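Local atomic coordinates of HTPA Reductase (Selaginella moellendorffii, PDB entry 5U5I), a protein that probably catalyses the NADH- or NADPH-dependent reduction of 4-hydroxy-tetrahydrodipicolinate to tetrahydrodipicolinate, a step of lysine biosynthesis by the diaminopimelate pathway. Residues A83-N88 with G106-L111; N73-D78 with P98-T103; Y121-P126 with Y266-V271. All coordinates share one frame; numbering follows the deposited sequence.

Contact 1 of 3, residues A83-N88 with G106-L111. With NAD (nicotinamide-adenine-dinucleotide), chain E.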
loop_
_atom_site.group_PDB
_atom_site.type_symbol
_atom_site.label_atom_id
_atom_site.label_comp_id
_atom_site.label_asym_id
_atom_site.label_seq_id
_atom_site.Cartn_x
_atom_site.Cartn_y
_atom_site.Cartn_z
ATOM N N ALA B 83 -2.962 23.958 20.898
ATOM C CA ALA B 83 -2.642 24.555 22.200
ATOM C C ALA B 83 -3.449 23.969 23.352
ATOM O O ALA B 83 -3.085 24.163 24.511
ATOM C CB ALA B 83 -2.824 26.075 22.165
ATOM N N ALA B 84 -4.538 23.263 23.039
ATOM C CA ALA B 84 -5.413 22.652 24.048
ATOM C C ALA B 84 -5.224 21.141 24.259
ATOM O O ALA B 84 -5.763 20.590 25.217
ATOM C CB ALA B 84 -6.868 22.943 23.692
ATOM N N VAL B 85 -4.466 20.478 23.382
ATOM C CA VAL B 85 -4.359 19.004 23.374
ATOM C C VAL B 85 -3.988 18.442 24.749
ATOM O O VAL B 85 -4.757 17.696 25.351
ATOM C CB VAL B 85 -3.331 18.535 22.315
ATOM C CG1 VAL B 85 -2.918 17.073 22.509
ATOM C CG2 VAL B 85 -3.912 18.734 20.923
ATOM N N ASN B 86 -2.815 18.825 25.241
ATOM C CA ASN B 86 -2.291 18.265 26.476
ATOM C C ASN B 86 -3.132 18.661 27.693
ATOM O O ASN B 86 -3.441 17.799 28.506
ATOM C CB ASN B 86 -0.815 18.631 26.648
ATOM C CG ASN B 86 0.077 17.975 25.585
ATOM O OD1 ASN B 86 0.631 18.657 24.715
ATOM N ND2 ASN B 86 0.205 16.652 25.649
ATOM N N ASP B 87 -3.522 19.940 27.798
ATOM C CA ASP B 87 -4.376 20.384 28.914
ATOM C C ASP B 87 -5.701 19.624 28.917
ATOM O O ASP B 87 -6.098 19.102 29.956
ATOM C CB ASP B 87 -4.632 21.896 28.871
ATOM C CG ASP B 87 -5.484 22.381 30.044
ATOM O OD1 ASP B 87 -4.941 22.609 31.142
ATOM O OD2 ASP B 87 -6.704 22.534 29.860
ATOM N N ASN B 88 -6.366 19.543 27.758
ATOM C CA ASN B 88 -7.652 18.830 27.662
ATOM C C ASN B 88 -7.524 17.347 28.009
ATOM O O ASN B 88 -8.350 16.813 28.758
ATOM C CB ASN B 88 -8.295 18.982 26.281
ATOM C CG ASN B 88 -8.874 20.366 26.037
ATOM O OD1 ASN B 88 -8.734 21.269 26.850
ATOM N ND2 ASN B 88 -9.521 20.530 24.893
ATOM N N GLY B 106 0.176 19.496 19.737
ATOM C CA GLY B 106 0.531 19.192 21.121
ATOM C C GLY B 106 1.706 18.213 21.218
ATOM O O GLY B 106 2.231 17.729 20.197
ATOM N N ASP B 107 2.115 17.936 22.457
ATOM C CA ASP B 107 3.135 16.947 22.760
ATOM C C ASP B 107 2.486 15.556 22.708
ATOM O O ASP B 107 1.808 15.132 23.646
ATOM C CB ASP B 107 3.788 17.237 24.122
ATOM C CG ASP B 107 5.027 16.391 24.385
ATOM O OD1 ASP B 107 5.095 15.241 23.925
ATOM O OD2 ASP B 107 5.939 16.874 25.074
ATOM N N ARG B 108 2.709 14.857 21.596
ATOM C CA ARG B 108 2.047 13.573 21.339
ATOM C C ARG B 108 2.471 12.499 22.350
ATOM O O ARG B 108 1.621 11.778 22.873
ATOM C CB ARG B 108 2.310 13.093 19.891
ATOM C CG ARG B 108 1.902 14.070 18.784
ATOM C CD ARG B 108 0.490 14.651 18.960
ATOM N NE ARG B 108 -0.537 13.638 18.754
ATOM C CZ ARG B 108 -1.843 13.874 18.659
ATOM N NH1 ARG B 108 -2.341 15.121 18.798
ATOM N NH2 ARG B 108 -2.669 12.849 18.436
ATOM N N GLU B 109 3.771 12.417 22.639
ATOM C CA GLU B 109 4.284 11.448 23.618
ATOM C C GLU B 109 3.680 11.671 25.022
ATOM O O GLU B 109 3.306 10.716 25.692
ATOM C CB GLU B 109 5.821 11.474 23.671
ATOM N N LYS B 110 3.575 12.930 25.438
ATOM C CA LYS B 110 2.945 13.293 26.716
ATOM C C LYS B 110 1.433 12.973 26.711
ATOM O O LYS B 110 0.884 12.521 27.715
ATOM C CB LYS B 110 3.223 14.772 27.005
ATOM C CG LYS B 110 2.615 15.367 28.267
ATOM C CD LYS B 110 3.442 15.114 29.510
ATOM C CE LYS B 110 2.817 15.855 30.684
ATOM N NZ LYS B 110 3.498 15.531 31.964
ATOM N N LEU B 111 0.778 13.190 25.574
ATOM C CA LEU B 111 -0.638 12.856 25.400
ATOM C C LEU B 111 -0.918 11.352 25.608
ATOM O O LEU B 111 -1.827 10.978 26.368
ATOM C CB LEU B 111 -1.099 13.338 24.016
ATOM C CG LEU B 111 -2.418 12.899 23.386
ATOM C CD1 LEU B 111 -3.610 13.355 24.204
ATOM C CD2 LEU B 111 -2.479 13.444 21.956
HETATM P PA NAD E . -11.538 25.090 13.942
HETATM O O1A NAD E . -10.642 26.245 14.317
HETATM O O2A NAD E . -12.549 25.240 12.841
HETATM O O5B NAD E . -12.296 24.573 15.261
HETATM C C5B NAD E . -11.571 24.396 16.474
HETATM C C4B NAD E . -12.393 24.961 17.622
HETATM O O4B NAD E . -11.795 24.605 18.868
HETATM C C3B NAD E . -12.513 26.482 17.622
HETATM O O3B NAD E . -13.896 26.828 17.458
HETATM C C2B NAD E . -11.959 26.907 18.978
HETATM O O2B NAD E . -12.674 27.987 19.575
HETATM C C1B NAD E . -12.101 25.640 19.802
HETATM N N9A NAD E . -11.240 25.509 20.999
HETATM C C8A NAD E . -9.973 25.934 21.145
HETATM N N7A NAD E . -9.501 25.620 22.373
HETATM C C5A NAD E . -10.474 24.975 23.027
HETATM C C6A NAD E . -10.630 24.383 24.366
HETATM N N6A NAD E . -9.611 24.422 25.254
HETATM N N1A NAD E . -11.807 23.798 24.655
HETATM C C2A NAD E . -12.835 23.760 23.781
HETATM N N3A NAD E . -12.762 24.294 22.547
HETATM C C4A NAD E . -11.625 24.903 22.118
HETATM O O3 NAD E . -10.539 23.870 13.593
HETATM P PN NAD E . -11.000 22.557 12.786
HETATM O O1N NAD E . -10.880 22.913 11.330
HETATM O O2N NAD E . -12.314 22.054 13.321
HETATM O O5D NAD E . -9.844 21.537 13.226
HETATM C C5D NAD E . -9.690 21.308 14.624
HETATM C C4D NAD E . -8.578 20.325 14.914
HETATM O O4D NAD E . -8.903 19.048 14.345
HETATM C C3D NAD E . -7.270 20.777 14.288
HETATM O O3D NAD E . -6.207 20.507 15.202
HETATM C C2D NAD E . -7.140 19.929 13.037
HETATM O O2D NAD E . -5.785 19.693 12.656
HETATM C C1D NAD E . -7.812 18.644 13.501
HETATM N N1N NAD E . -8.307 17.732 12.459
HETATM C C2N NAD E . -8.228 16.430 12.752
HETATM C C3N NAD E . -8.671 15.445 11.886
HETATM C C7N NAD E . -8.559 13.985 12.235
HETATM O O7N NAD E . -9.052 13.177 11.468
HETATM N N7N NAD E . -7.960 13.538 13.344
HETATM C C4N NAD E . -9.230 15.846 10.675
HETATM C C5N NAD E . -9.320 17.202 10.378
HETATM C C6N NAD E . -8.852 18.139 11.297
#

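Contact 2 of 3, residues N73-D78 with P98-T103. With NAD (nicotinamide-adenine-dinucleotide), chain E.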
loop_
_atom_site.group_PDB
_atom_site.type_symbol
_atom_site.label_atom_id
_atom_site.label_comp_id
_atom_site.label_asym_id
_atom_site.label_seq_id
_atom_site.Cartn_x
_atom_site.Cartn_y
_atom_site.Cartn_z
ATOM N N ASN B 73 -22.404 7.886 31.296
ATOM C CA ASN B 73 -21.607 7.092 30.353
ATOM C C ASN B 73 -21.080 7.896 29.177
ATOM O O ASN B 73 -20.737 7.314 28.164
ATOM C CB ASN B 73 -22.426 5.899 29.826
ATOM C CG ASN B 73 -22.618 4.826 30.860
ATOM O OD1 ASN B 73 -22.113 4.933 31.981
ATOM N ND2 ASN B 73 -23.357 3.774 30.498
ATOM N N VAL B 74 -21.003 9.219 29.321
ATOM C CA VAL B 74 -20.524 10.110 28.281
ATOM C C VAL B 74 -19.093 9.810 27.806
ATOM O O VAL B 74 -18.216 9.499 28.603
ATOM C CB VAL B 74 -20.621 11.598 28.732
ATOM C CG1 VAL B 74 -19.715 11.880 29.929
ATOM C CG2 VAL B 74 -20.310 12.538 27.570
ATOM N N ILE B 75 -18.894 9.900 26.496
ATOM C CA ILE B 75 -17.583 9.875 25.872
ATOM C C ILE B 75 -17.405 11.265 25.296
ATOM O O ILE B 75 -18.293 11.770 24.609
ATOM C CB ILE B 75 -17.498 8.785 24.764
ATOM C CG1 ILE B 75 -17.519 7.399 25.403
ATOM C CG2 ILE B 75 -16.240 8.939 23.928
ATOM C CD1 ILE B 75 -17.657 6.235 24.431
ATOM N N VAL B 76 -16.280 11.903 25.596
ATOM C CA VAL B 76 -15.981 13.233 25.064
ATOM C C VAL B 76 -15.249 13.081 23.739
ATOM O O VAL B 76 -14.293 12.317 23.643
ATOM C CB VAL B 76 -15.100 14.055 26.037
ATOM C CG1 VAL B 76 -14.706 15.394 25.432
ATOM C CG2 VAL B 76 -15.820 14.260 27.356
ATOM N N VAL B 77 -15.708 13.805 22.723
ATOM C CA VAL B 77 -15.034 13.883 21.453
ATOM C C VAL B 77 -14.402 15.272 21.358
ATOM O O VAL B 77 -15.109 16.295 21.483
ATOM C CB VAL B 77 -16.011 13.626 20.296
ATOM C CG1 VAL B 77 -15.327 13.832 18.955
ATOM C CG2 VAL B 77 -16.563 12.218 20.402
ATOM N N ASP B 78 -13.084 15.292 21.142
ATOM C CA ASP B 78 -12.268 16.507 21.187
ATOM C C ASP B 78 -11.696 16.850 19.809
ATOM O O ASP B 78 -10.817 16.122 19.276
ATOM C CB ASP B 78 -11.142 16.314 22.212
ATOM C CG ASP B 78 -10.373 17.595 22.516
ATOM O OD1 ASP B 78 -9.740 18.199 21.617
ATOM O OD2 ASP B 78 -10.374 17.987 23.689
ATOM N N PRO B 98 -13.897 9.042 29.581
ATOM C CA PRO B 98 -13.363 8.479 28.335
ATOM C C PRO B 98 -13.438 9.484 27.189
ATOM O O PRO B 98 -14.362 10.320 27.146
ATOM C CB PRO B 98 -14.267 7.280 28.066
ATOM C CG PRO B 98 -15.549 7.613 28.745
ATOM C CD PRO B 98 -15.177 8.417 29.965
ATOM N N PHE B 99 -12.473 9.420 26.273
ATOM C CA PHE B 99 -12.439 10.382 25.180
ATOM C C PHE B 99 -11.867 9.878 23.857
ATOM O O PHE B 99 -11.031 8.969 23.803
ATOM C CB PHE B 99 -11.727 11.670 25.608
ATOM C CG PHE B 99 -10.268 11.500 25.872
ATOM C CD1 PHE B 99 -9.826 11.008 27.088
ATOM C CD2 PHE B 99 -9.327 11.810 24.893
ATOM C CE1 PHE B 99 -8.472 10.828 27.330
ATOM C CE2 PHE B 99 -7.970 11.639 25.128
ATOM C CZ PHE B 99 -7.542 11.149 26.352
ATOM N N VAL B 100 -12.332 10.523 22.800
ATOM C CA VAL B 100 -11.845 10.324 21.461
ATOM C C VAL B 100 -11.271 11.652 21.041
ATOM O O VAL B 100 -12.004 12.617 20.930
ATOM C CB VAL B 100 -12.986 9.911 20.509
ATOM C CG1 VAL B 100 -12.505 9.879 19.067
ATOM C CG2 VAL B 100 -13.533 8.558 20.910
HETATM N N MSE B 101 -9.965 11.710 20.826
HETATM C CA MSE B 101 -9.346 12.943 20.398
HETATM C C MSE B 101 -8.753 12.918 19.022
HETATM O O MSE B 101 -7.794 12.180 18.755
HETATM C CB MSE B 101 -8.223 13.330 21.325
HETATM C CG MSE B 101 -7.906 14.752 20.891
HETATM SE SE MSE B 101 -6.666 15.460 22.136
HETATM C CE MSE B 101 -7.658 15.452 23.842
ATOM N N GLY B 102 -9.297 13.772 18.154
ATOM C CA GLY B 102 -8.798 13.951 16.787
ATOM C C GLY B 102 -7.950 15.205 16.611
ATOM O O GLY B 102 -7.259 15.339 15.612
ATOM N N THR B 103 -7.961 16.108 17.592
ATOM C CA THR B 103 -7.154 17.320 17.532
ATOM C C THR B 103 -5.700 16.950 17.282
ATOM O O THR B 103 -5.173 16.031 17.918
ATOM C CB THR B 103 -7.247 18.124 18.842
ATOM O OG1 THR B 103 -8.611 18.327 19.178
ATOM C CG2 THR B 103 -6.594 19.462 18.715
HETATM P PA NAD E . -11.538 25.090 13.942
HETATM O O1A NAD E . -10.642 26.245 14.317
HETATM O O2A NAD E . -12.549 25.240 12.841
HETATM O O5B NAD E . -12.296 24.573 15.261
HETATM C C5B NAD E . -11.571 24.396 16.474
HETATM C C4B NAD E . -12.393 24.961 17.622
HETATM O O4B NAD E . -11.795 24.605 18.868
HETATM C C3B NAD E . -12.513 26.482 17.622
HETATM O O3B NAD E . -13.896 26.828 17.458
HETATM C C2B NAD E . -11.959 26.907 18.978
HETATM O O2B NAD E . -12.674 27.987 19.575
HETATM C C1B NAD E . -12.101 25.640 19.802
HETATM N N9A NAD E . -11.240 25.509 20.999
HETATM C C8A NAD E . -9.973 25.934 21.145
HETATM N N7A NAD E . -9.501 25.620 22.373
HETATM C C5A NAD E . -10.474 24.975 23.027
HETATM C C6A NAD E . -10.630 24.383 24.366
HETATM N N6A NAD E . -9.611 24.422 25.254
HETATM N N1A NAD E . -11.807 23.798 24.655
HETATM C C2A NAD E . -12.835 23.760 23.781
HETATM N N3A NAD E . -12.762 24.294 22.547
HETATM C C4A NAD E . -11.625 24.903 22.118
HETATM O O3 NAD E . -10.539 23.870 13.593
HETATM P PN NAD E . -11.000 22.557 12.786
HETATM O O1N NAD E . -10.880 22.913 11.330
HETATM O O2N NAD E . -12.314 22.054 13.321
HETATM O O5D NAD E . -9.844 21.537 13.226
HETATM C C5D NAD E . -9.690 21.308 14.624
HETATM C C4D NAD E . -8.578 20.325 14.914
HETATM O O4D NAD E . -8.903 19.048 14.345
HETATM C C3D NAD E . -7.270 20.777 14.288
HETATM O O3D NAD E . -6.207 20.507 15.202
HETATM C C2D NAD E . -7.140 19.929 13.037
HETATM O O2D NAD E . -5.785 19.693 12.656
HETATM C C1D NAD E . -7.812 18.644 13.501
HETATM N N1N NAD E . -8.307 17.732 12.459
HETATM C C2N NAD E . -8.228 16.430 12.752
HETATM C C3N NAD E . -8.671 15.445 11.886
HETATM C C7N NAD E . -8.559 13.985 12.235
HETATM O O7N NAD E . -9.052 13.177 11.468
HETATM N N7N NAD E . -7.960 13.538 13.344
HETATM C C4N NAD E . -9.230 15.846 10.675
HETATM C C5N NAD E . -9.320 17.202 10.378
HETATM C C6N NAD E . -8.852 18.139 11.297
#

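Contact 3 of 3, residues Y121-P126 with Y266-V271. With NAD (nicotinamide-adenine-dinucleotide), chain E.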
loop_
_atom_site.group_PDB
_atom_site.type_symbol
_atom_site.label_atom_id
_atom_site.label_comp_id
_atom_site.label_asym_id
_atom_site.label_seq_id
_atom_site.Cartn_x
_atom_site.Cartn_y
_atom_site.Cartn_z
ATOM N N TYR B 121 -10.124 5.058 29.272
ATOM C CA TYR B 121 -10.578 4.536 27.986
ATOM C C TYR B 121 -10.473 5.672 26.970
ATOM O O TYR B 121 -11.014 6.766 27.194
ATOM C CB TYR B 121 -12.002 3.951 28.064
ATOM C CG TYR B 121 -12.072 2.579 28.737
ATOM C CD1 TYR B 121 -11.852 1.407 28.010
ATOM C CD2 TYR B 121 -12.365 2.455 30.109
ATOM C CE1 TYR B 121 -11.918 0.162 28.623
ATOM C CE2 TYR B 121 -12.425 1.209 30.733
ATOM C CZ TYR B 121 -12.206 0.067 29.993
ATOM O OH TYR B 121 -12.256 -1.162 30.607
ATOM N N SER B 122 -9.703 5.442 25.909
ATOM C CA SER B 122 -9.421 6.492 24.944
ATOM C C SER B 122 -9.000 6.009 23.555
ATOM O O SER B 122 -8.408 4.937 23.400
ATOM C CB SER B 122 -8.347 7.438 25.487
ATOM O OG SER B 122 -7.159 6.752 25.802
ATOM N N ILE B 123 -9.328 6.837 22.563
ATOM C CA ILE B 123 -8.863 6.692 21.207
ATOM C C ILE B 123 -8.216 8.004 20.825
ATOM O O ILE B 123 -8.870 9.056 20.821
ATOM C CB ILE B 123 -10.004 6.379 20.228
ATOM C CG1 ILE B 123 -10.503 4.965 20.469
ATOM C CG2 ILE B 123 -9.523 6.518 18.781
ATOM C CD1 ILE B 123 -11.808 4.657 19.779
ATOM N N ILE B 124 -6.936 7.936 20.491
ATOM C CA ILE B 124 -6.170 9.109 20.126
ATOM C C ILE B 124 -5.589 8.849 18.743
ATOM O O ILE B 124 -4.848 7.893 18.543
ATOM C CB ILE B 124 -5.089 9.428 21.180
ATOM C CG1 ILE B 124 -5.760 9.703 22.538
ATOM C CG2 ILE B 124 -4.283 10.642 20.748
ATOM C CD1 ILE B 124 -4.824 9.834 23.724
ATOM N N ALA B 125 -5.986 9.670 17.779
ATOM C CA ALA B 125 -5.493 9.540 16.428
ATOM C C ALA B 125 -5.505 10.888 15.723
ATOM O O ALA B 125 -6.540 11.520 15.677
ATOM C CB ALA B 125 -6.366 8.554 15.693
ATOM N N PRO B 126 -4.370 11.318 15.140
ATOM C CA PRO B 126 -4.392 12.568 14.360
ATOM C C PRO B 126 -5.031 12.432 12.951
ATOM O O PRO B 126 -5.109 13.420 12.212
ATOM C CB PRO B 126 -2.916 12.924 14.256
ATOM C CG PRO B 126 -2.227 11.586 14.219
ATOM C CD PRO B 126 -3.051 10.662 15.084
ATOM N N TYR B 266 -6.516 3.113 22.741
ATOM C CA TYR B 266 -6.640 2.594 21.388
ATOM C C TYR B 266 -6.296 3.675 20.352
ATOM O O TYR B 266 -6.240 4.875 20.667
ATOM C CB TYR B 266 -8.064 2.086 21.160
ATOM C CG TYR B 266 -8.488 0.929 22.043
ATOM C CD1 TYR B 266 -9.010 1.158 23.311
ATOM C CD2 TYR B 266 -8.394 -0.389 21.604
ATOM C CE1 TYR B 266 -9.406 0.109 24.127
ATOM C CE2 TYR B 266 -8.795 -1.451 22.415
ATOM C CZ TYR B 266 -9.304 -1.186 23.676
ATOM O OH TYR B 266 -9.701 -2.207 24.495
ATOM N N ASN B 267 -6.036 3.227 19.125
ATOM C CA ASN B 267 -5.903 4.118 17.967
ATOM C C ASN B 267 -6.837 3.628 16.834
ATOM O O ASN B 267 -7.609 2.701 17.054
ATOM C CB ASN B 267 -4.433 4.241 17.543
ATOM C CG ASN B 267 -3.833 2.928 17.090
ATOM O OD1 ASN B 267 -4.542 2.023 16.643
ATOM N ND2 ASN B 267 -2.511 2.818 17.200
HETATM N N MSE B 268 -6.778 4.249 15.650
HETATM C CA MSE B 268 -7.664 3.875 14.522
HETATM C C MSE B 268 -7.342 2.551 13.873
HETATM O O MSE B 268 -8.210 1.985 13.195
HETATM C CB MSE B 268 -7.658 4.931 13.419
HETATM C CG MSE B 268 -8.253 6.242 13.920
HETATM SE SE MSE B 268 -10.147 6.103 14.476
HETATM C CE MSE B 268 -10.797 5.153 12.860
ATOM N N ILE B 269 -6.113 2.053 14.065
ATOM C CA ILE B 269 -5.738 0.709 13.608
ATOM C C ILE B 269 -6.576 -0.323 14.368
ATOM O O ILE B 269 -7.151 -1.239 13.765
ATOM C CB ILE B 269 -4.231 0.404 13.823
ATOM C CG1 ILE B 269 -3.332 1.359 13.028
ATOM C CG2 ILE B 269 -3.895 -1.039 13.463
ATOM C CD1 ILE B 269 -3.350 1.159 11.536
ATOM N N ASP B 270 -6.662 -0.146 15.690
ATOM C CA ASP B 270 -7.499 -1.002 16.529
ATOM C C ASP B 270 -8.957 -0.929 16.058
ATOM O O ASP B 270 -9.629 -1.944 15.971
ATOM C CB ASP B 270 -7.394 -0.613 18.012
ATOM C CG ASP B 270 -5.987 -0.809 18.595
ATOM O OD1 ASP B 270 -5.403 -1.923 18.460
ATOM O OD2 ASP B 270 -5.472 0.151 19.223
ATOM N N VAL B 271 -9.429 0.267 15.713
ATOM C CA VAL B 271 -10.807 0.431 15.234
ATOM C C VAL B 271 -11.007 -0.313 13.907
ATOM O O VAL B 271 -12.000 -1.020 13.742
ATOM C CB VAL B 271 -11.203 1.911 15.065
ATOM C CG1 VAL B 271 -12.607 2.025 14.487
ATOM C CG2 VAL B 271 -11.100 2.654 16.389
HETATM P PA NAD E . -11.538 25.090 13.942
HETATM O O1A NAD E . -10.642 26.245 14.317
HETATM O O2A NAD E . -12.549 25.240 12.841
HETATM O O5B NAD E . -12.296 24.573 15.261
HETATM C C5B NAD E . -11.571 24.396 16.474
HETATM C C4B NAD E . -12.393 24.961 17.622
HETATM O O4B NAD E . -11.795 24.605 18.868
HETATM C C3B NAD E . -12.513 26.482 17.622
HETATM O O3B NAD E . -13.896 26.828 17.458
HETATM C C2B NAD E . -11.959 26.907 18.978
HETATM O O2B NAD E . -12.674 27.987 19.575
HETATM C C1B NAD E . -12.101 25.640 19.802
HETATM N N9A NAD E . -11.240 25.509 20.999
HETATM C C8A NAD E . -9.973 25.934 21.145
HETATM N N7A NAD E . -9.501 25.620 22.373
HETATM C C5A NAD E . -10.474 24.975 23.027
HETATM C C6A NAD E . -10.630 24.383 24.366
HETATM N N6A NAD E . -9.611 24.422 25.254
HETATM N N1A NAD E . -11.807 23.798 24.655
HETATM C C2A NAD E . -12.835 23.760 23.781
HETATM N N3A NAD E . -12.762 24.294 22.547
HETATM C C4A NAD E . -11.625 24.903 22.118
HETATM O O3 NAD E . -10.539 23.870 13.593
HETATM P PN NAD E . -11.000 22.557 12.786
HETATM O O1N NAD E . -10.880 22.913 11.330
HETATM O O2N NAD E . -12.314 22.054 13.321
HETATM O O5D NAD E . -9.844 21.537 13.226
HETATM C C5D NAD E . -9.690 21.308 14.624
HETATM C C4D NAD E . -8.578 20.325 14.914
HETATM O O4D NAD E . -8.903 19.048 14.345
HETATM C C3D NAD E . -7.270 20.777 14.288
HETATM O O3D NAD E . -6.207 20.507 15.202
HETATM C C2D NAD E . -7.140 19.929 13.037
HETATM O O2D NAD E . -5.785 19.693 12.656
HETATM C C1D NAD E . -7.812 18.644 13.501
HETATM N N1N NAD E . -8.307 17.732 12.459
HETATM C C2N NAD E . -8.228 16.430 12.752
HETATM C C3N NAD E . -8.671 15.445 11.886
HETATM C C7N NAD E . -8.559 13.985 12.235
HETATM O O7N NAD E . -9.052 13.177 11.468
HETATM N N7N NAD E . -7.960 13.538 13.344
HETATM C C4N NAD E . -9.230 15.846 10.675
HETATM C C5N NAD E . -9.320 17.202 10.378
HETATM C C6N NAD E . -8.852 18.139 11.297
#

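Contact 1 of 3, residues A83-N88 with G106-L111
The side-chain amide of Asn86 reads both backbone polar groups of Asp107. Its OD1 accepts from Asp107 N at 2.8 Å, with the donor in the carbonyl plane and on a lone pair. Its ND2 donates a hydrogen bond to Asp107 O at 3.0 Å, nearly straight at 177°, and that oxygen lies in the amide plane. Two bonds to one residue fix the rotation of the amide. The chi1 of -66° sets CG beside the backbone N and carries the amide across to the start of the second helix. Asp107 O is gripped twice, since Leu111 N also donates to it.

Next to this polar pair is an apolar one. Val85 CG1 meets Leu111 CD2 at 3.7 Å, the two side chains crossing at about a right angle. CG1 stands anti to the backbone N (chi1 165°), which turns it to the leucine. Gly106 passes close to Val85, its CA 4.1 Å from Val85 CB; a beta carbon modelled on the glycine would clash there, and the positive phi of Gly106 also suits a residue without one.

In the second shell, Asp107 is the N-cap of its helix: Lys110 N donates to Asp107 OD1 at 3.2 Å, meeting the oxygen from above the carboxylate plane. Leu111 CD2 also covers the centre of one face of the Arg108 guanidinium, whose NH1 is bonded to the carbonyls of Gly105 and Thr103.

The contact joins the N-terminal ends of helices 85-94 and 108-118, both flanking the parallel sheet of the Rossmann-type NAD-binding domain. Just before the first helix Ala84 CB lies 3.5 Å from N6A of NAD; on it, Asn88 OD1 is close to the same nitrogen. On the second, Leu111 and Arg108 rest on Ile124 of strand 122-124.

Contact 2 of 3, residues N73-D78 with P98-T103
The carboxylate of Asp78 is the flat group at the centre of this contact. Over one of its faces sits the methyl of Met101, a selenomethionine, with CE 3.7 Å from Asp78 CG; the two side chains run side by side. Thr103 OG1 donates to Asp78 OD1 at 2.7 Å, arriving nearly along the C-O axis. OD2 is held from outside by Tyr92 OH and Asn88 ND2, and OD1 also by Thr80 OG1. The Pro98 ring presents CG to Val74 O at 3.3 Å and to Ile75 CG1, whose side chain crosses it at about a right angle. The Phe99 ring is swung away by a chi1 of 67°, with CG in the crowded position between N and carbonyl carbon, and meets Tyr92; of its side chain, CB stays near Val76.

The backbones form a parallel ladder, the strand axes 11° apart. Val76 N donates to Pro98 O at 2.9 Å, Val100 N to Val76 O at 2.8 Å, and Asp78 N to Val100 O. Past the strand end Gly102 N reaches Asp78 O at 3.0 Å, while a second bond to that oxygen, from Thr103 N, is weak. Strands 75-78 and 99-101, with helix 85-94 between them, form a beta-alpha-beta unit of the Rossmann fold.

Replacing Asp78 by an alanine would probably leave Tyr92 OH, Asn88 ND2 and Thr80 OG1 without the carboxylate that now receives them, and Thr103 OG1 with its bond to Thr80 N but without this acceptor. With hydroxyls at OD1 and a hydroxyl and an amide at OD2, the buried carboxylate is probably stabilised as an anion. Asp78's bonds to Thr103 OG1 and Gly102 N probably help to hold the turn whose Gly102 O accepts from NAD N7N at 3.0 Å.

Contact 3 of 3, residues Y121-P126 with Y266-V271
Ile123 and Tyr266 sit side by side on one face of the sheet, their side chains at a slant, with Ile123 CG1 3.8 Å from Tyr266 CB. The isoleucine keeps CG1 beside its backbone N (chi1 -71°), which carries CD1 onward to Val271 CG2 at 4.0 Å; those two side chains meet at roughly a right angle. The tyrosine ring turns its edge to the contact, with Ser122 O and Asp270 CB near its plane, while Phe252 meets it edge-to-face from helix 240-259.

The backbone of Tyr266 bonds the residues flanking Ile123: Tyr266 N donates to Ser122 O at 2.7 Å, and Ile124 N to Tyr266 O at 3.1 Å. These bonds, with one between Ser122 and Arg264, add the C-terminal strand 265-266 as an edge strand of the parallel Rossmann sheet, beside strand 122-124.

Directly after it the chain turns into helix 268-274 through a capping box. Asn267 OD1 accepts from Asp270 N at 3.2 Å, nearly straight along the carbonyl, with a weak bond from Ile269 N. In return Asn267 N donates to Asp270 OD2, meeting it on the anti side of the carboxylate. Asp270 also pairs with Lys263 through OD1.

At the NAD end Ala125 CB presses on Met268 CG at 3.5 Å, tighter than usual for two carbons. The Met268 chain, a selenomethionine, bends at chi2 and chi3 and runs on to Met128 and Val133. Ala125 O and Pro126 O lie near the nicotinamide, the latter 3.1 Å from N7N of NAD. Ile269 packs on Gln145 of the second subunit.

Contacts 2 and 3 are buried and belong to one parallel sheet, joined through backbone bonds of Phe99 and Met101 with Ile123, whereas contact 1 is partly exposed and lies over the sheet between two helix starts. Their chemistry follows: 73-78 with 98-103 pairs a backbone ladder with a buried carboxylate, 121-126 with 266-271 has one bridge, apolar packing and a capping box, and 83-88 with 106-111 relies on a side-chain amide reading a backbone. Helix 85-94 of contact 1 is the crossover between the strands of contact 2, touching it through Asn88 and Asp78; Leu111 and Arg108 link contact 1 to Ile124 of contact 3. All three approach NAD, contact 1 at the adenine, the others at the nicotinamide.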